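Local coordinates for anopheles Plasmodium-responsive Leucine-rich repeat protein 1B (PDB 4XGO) that probably takes part in the mosquito's response to Plasmodium together with LRIM1, and is represented here by its leucine-rich repeat domain, at residues 217-222 / 268-273. Residues are numbered along the deposited sequence; the frame is centred on the assembly and turned at random.
Sequences ITYQHF and QAQFDK. Unlike the reference sequence in segment 217-222: Tyr219 (reference Ile), Gln220 (reference His). With PO4 (phosphate ion), chain E.
Gln270 is met by Tyr219, and this one pair carries the whole contact: the two CA atoms stand 11.8 Å apart and 78 Å² is buried in all. Within 268-273 a type I beta turn runs from Ala269 to Asp272, closed by Asp272 N to Ala269 O at 3.2 Å. Gln270, second in that turn, sends CG anti to its backbone N (chi1 -176°) and bends at chi2, which carries its amide toward Tyr219, in a loop beyond the one that holds Arg246. Tyr219 comes from the opposite direction with its hydroxyl leading, the ring extended from the 3-10 segment 219-222, and ring and amide planes lie 80° apart. The atom modelled as Gln270 NE2 is 2.5 Å from Tyr219 OH, but the amide is probably modelled turned over, so no donor or acceptor role is assigned and the approach stays undecided. Phe271 follows and packs on Phe243 of strand 240-243, a residue that also touches Gln270 and stacks with the Tyr219 ring. Asp272 is tied by OD1 to Ser290 OG.

At the far side of 217-222, a phosphate, probably from the crystallisation liquor, receives Thr218 N at O2 (2.8 Å, nearly straight at 168°) and Thr218 OG1 at O1 (2.7 Å). The His221 ring has Thr218 CB 3.6 Å above its centre and phosphate O4 at its edge.

Both segments lie in loops linking successive parallel strands of the leucine-rich repeat solenoid, and Tyr219 reaches into the intervening repeat, where its OH hydrogen-bonds to Arg246 O. The hydroxyl of this buried tyrosine is thus satisfied by a backbone carbonyl, whatever part the Gln270 amide plays beside it.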
loop_
_atom_site.group_PDB
_atom_site.type_symbol
_atom_site.label_atom_id
_atom_site.label_comp_id
_atom_site.label_asym_id
_atom_site.label_seq_id
_atom_site.Cartn_x
_atom_site.Cartn_y
_atom_site.Cartn_z
ATOM N N ILE A 217 17.726 13.566 29.137
ATOM C CA ILE A 217 16.626 12.919 29.862
ATOM C C ILE A 217 16.798 13.307 31.319
ATOM O O ILE A 217 17.808 12.981 31.933
ATOM C CB ILE A 217 16.631 11.384 29.762
ATOM C CG1 ILE A 217 16.370 10.938 28.323
ATOM C CG2 ILE A 217 15.588 10.784 30.701
ATOM C CD1 ILE A 217 16.625 9.485 28.080
ATOM N N THR A 218 15.824 14.038 31.852
ATOM C CA THR A 218 15.853 14.481 33.235
ATOM C C THR A 218 15.266 13.393 34.108
ATOM O O THR A 218 14.079 13.113 34.049
ATOM C CB THR A 218 15.045 15.773 33.415
ATOM O OG1 THR A 218 15.677 16.817 32.670
ATOM C CG2 THR A 218 14.961 16.174 34.889
ATOM N N TYR A 219 16.098 12.798 34.947
ATOM C CA TYR A 219 15.697 11.606 35.667
ATOM C C TYR A 219 14.525 11.868 36.628
ATOM O O TYR A 219 13.730 10.965 36.882
ATOM C CB TYR A 219 16.906 11.017 36.394
ATOM C CG TYR A 219 16.674 9.649 36.989
ATOM C CD1 TYR A 219 16.479 8.537 36.179
ATOM C CD2 TYR A 219 16.658 9.466 38.366
ATOM C CE1 TYR A 219 16.273 7.276 36.722
ATOM C CE2 TYR A 219 16.457 8.213 38.921
ATOM C CZ TYR A 219 16.269 7.123 38.102
ATOM O OH TYR A 219 16.064 5.883 38.678
ATOM N N GLN A 220 14.399 13.098 37.127
ATOM C CA GLN A 220 13.296 13.471 38.028
ATOM C C GLN A 220 11.919 13.332 37.381
ATOM O O GLN A 220 10.916 13.218 38.083
ATOM C CB GLN A 220 13.476 14.908 38.549
ATOM C CG GLN A 220 12.444 15.364 39.577
ATOM C CD GLN A 220 11.168 15.918 38.960
ATOM O OE1 GLN A 220 11.146 16.310 37.791
ATOM N NE2 GLN A 220 10.088 15.936 39.742
ATOM N N HIS A 221 11.868 13.358 36.051
ATOM C CA HIS A 221 10.595 13.214 35.344
ATOM C C HIS A 221 9.977 11.835 35.539
ATOM O O HIS A 221 8.798 11.647 35.242
ATOM C CB HIS A 221 10.771 13.525 33.863
ATOM C CG HIS A 221 11.079 14.965 33.598
ATOM N ND1 HIS A 221 11.447 15.440 32.359
ATOM C CD2 HIS A 221 11.091 16.034 34.428
ATOM C CE1 HIS A 221 11.658 16.741 32.432
ATOM N NE2 HIS A 221 11.445 17.128 33.675
ATOM N N PHE A 222 10.773 10.891 36.050
ATOM C CA PHE A 222 10.331 9.519 36.282
ATOM C C PHE A 222 9.995 9.177 37.743
ATOM O O PHE A 222 9.672 8.018 38.042
ATOM C CB PHE A 222 11.401 8.566 35.754
ATOM C CG PHE A 222 11.571 8.646 34.263
ATOM C CD1 PHE A 222 12.342 9.642 33.691
ATOM C CD2 PHE A 222 10.912 7.765 33.436
ATOM C CE1 PHE A 222 12.481 9.733 32.324
ATOM C CE2 PHE A 222 11.044 7.849 32.069
ATOM C CZ PHE A 222 11.835 8.834 31.509
ATOM N N GLN A 268 25.521 2.996 42.225
ATOM C CA GLN A 268 26.050 1.626 42.102
ATOM C C GLN A 268 24.993 0.587 41.692
ATOM O O GLN A 268 25.248 -0.255 40.816
ATOM C CB GLN A 268 26.732 1.192 43.413
ATOM C CG GLN A 268 27.415 -0.171 43.373
ATOM C CD GLN A 268 28.482 -0.277 42.297
ATOM N N ALA A 269 23.817 0.664 42.313
ATOM C CA ALA A 269 22.770 -0.356 42.150
ATOM C C ALA A 269 21.659 0.032 41.165
ATOM O O ALA A 269 20.715 -0.730 40.964
ATOM C CB ALA A 269 22.168 -0.687 43.509
ATOM N N GLN A 270 21.776 1.206 40.548
ATOM C CA GLN A 270 20.744 1.736 39.652
ATOM C C GLN A 270 20.159 0.711 38.666
ATOM O O GLN A 270 18.943 0.699 38.437
ATOM C CB GLN A 270 21.325 2.901 38.840
ATOM C CG GLN A 270 20.332 3.610 37.934
ATOM C CD GLN A 270 19.295 4.419 38.685
ATOM O OE1 GLN A 270 19.555 4.946 39.764
ATOM N NE2 GLN A 270 18.107 4.536 38.099
ATOM N N PHE A 271 21.026 -0.099 38.059
ATOM C CA PHE A 271 20.640 -0.955 36.933
ATOM C C PHE A 271 20.581 -2.451 37.279
ATOM O O PHE A 271 20.480 -3.276 36.377
ATOM C CB PHE A 271 21.602 -0.748 35.740
ATOM C CG PHE A 271 21.549 0.632 35.110
ATOM C CD1 PHE A 271 20.415 1.437 35.189
ATOM C CD2 PHE A 271 22.638 1.104 34.388
ATOM C CE1 PHE A 271 20.382 2.684 34.590
ATOM C CE2 PHE A 271 22.610 2.349 33.786
ATOM C CZ PHE A 271 21.488 3.148 33.896
ATOM N N ASP A 272 20.616 -2.789 38.569
ATOM C CA ASP A 272 20.633 -4.196 39.024
ATOM C C ASP A 272 19.440 -5.048 38.569
ATOM O O ASP A 272 19.566 -6.276 38.456
ATOM C CB ASP A 272 20.720 -4.276 40.562
ATOM C CG ASP A 272 22.106 -3.982 41.084
ATOM O OD1 ASP A 272 22.998 -3.694 40.257
ATOM O OD2 ASP A 272 22.304 -4.028 42.321
ATOM N N LYS A 273 18.293 -4.418 38.334
ATOM C CA LYS A 273 17.090 -5.159 37.907
ATOM C C LYS A 273 16.789 -5.125 36.395
ATOM O O LYS A 273 15.825 -5.745 35.931
ATOM C CB LYS A 273 15.882 -4.705 38.731
ATOM C CG LYS A 273 16.034 -5.068 40.206
ATOM C CD LYS A 273 14.923 -4.490 41.074
HETATM P P PO4 E . 14.063 16.255 29.328
HETATM O O1 PO4 E . 15.234 16.979 29.986
HETATM O O2 PO4 E . 13.857 14.919 29.991
HETATM O O3 PO4 E . 14.387 16.109 27.853
HETATM O O4 PO4 E . 12.800 17.087 29.487
#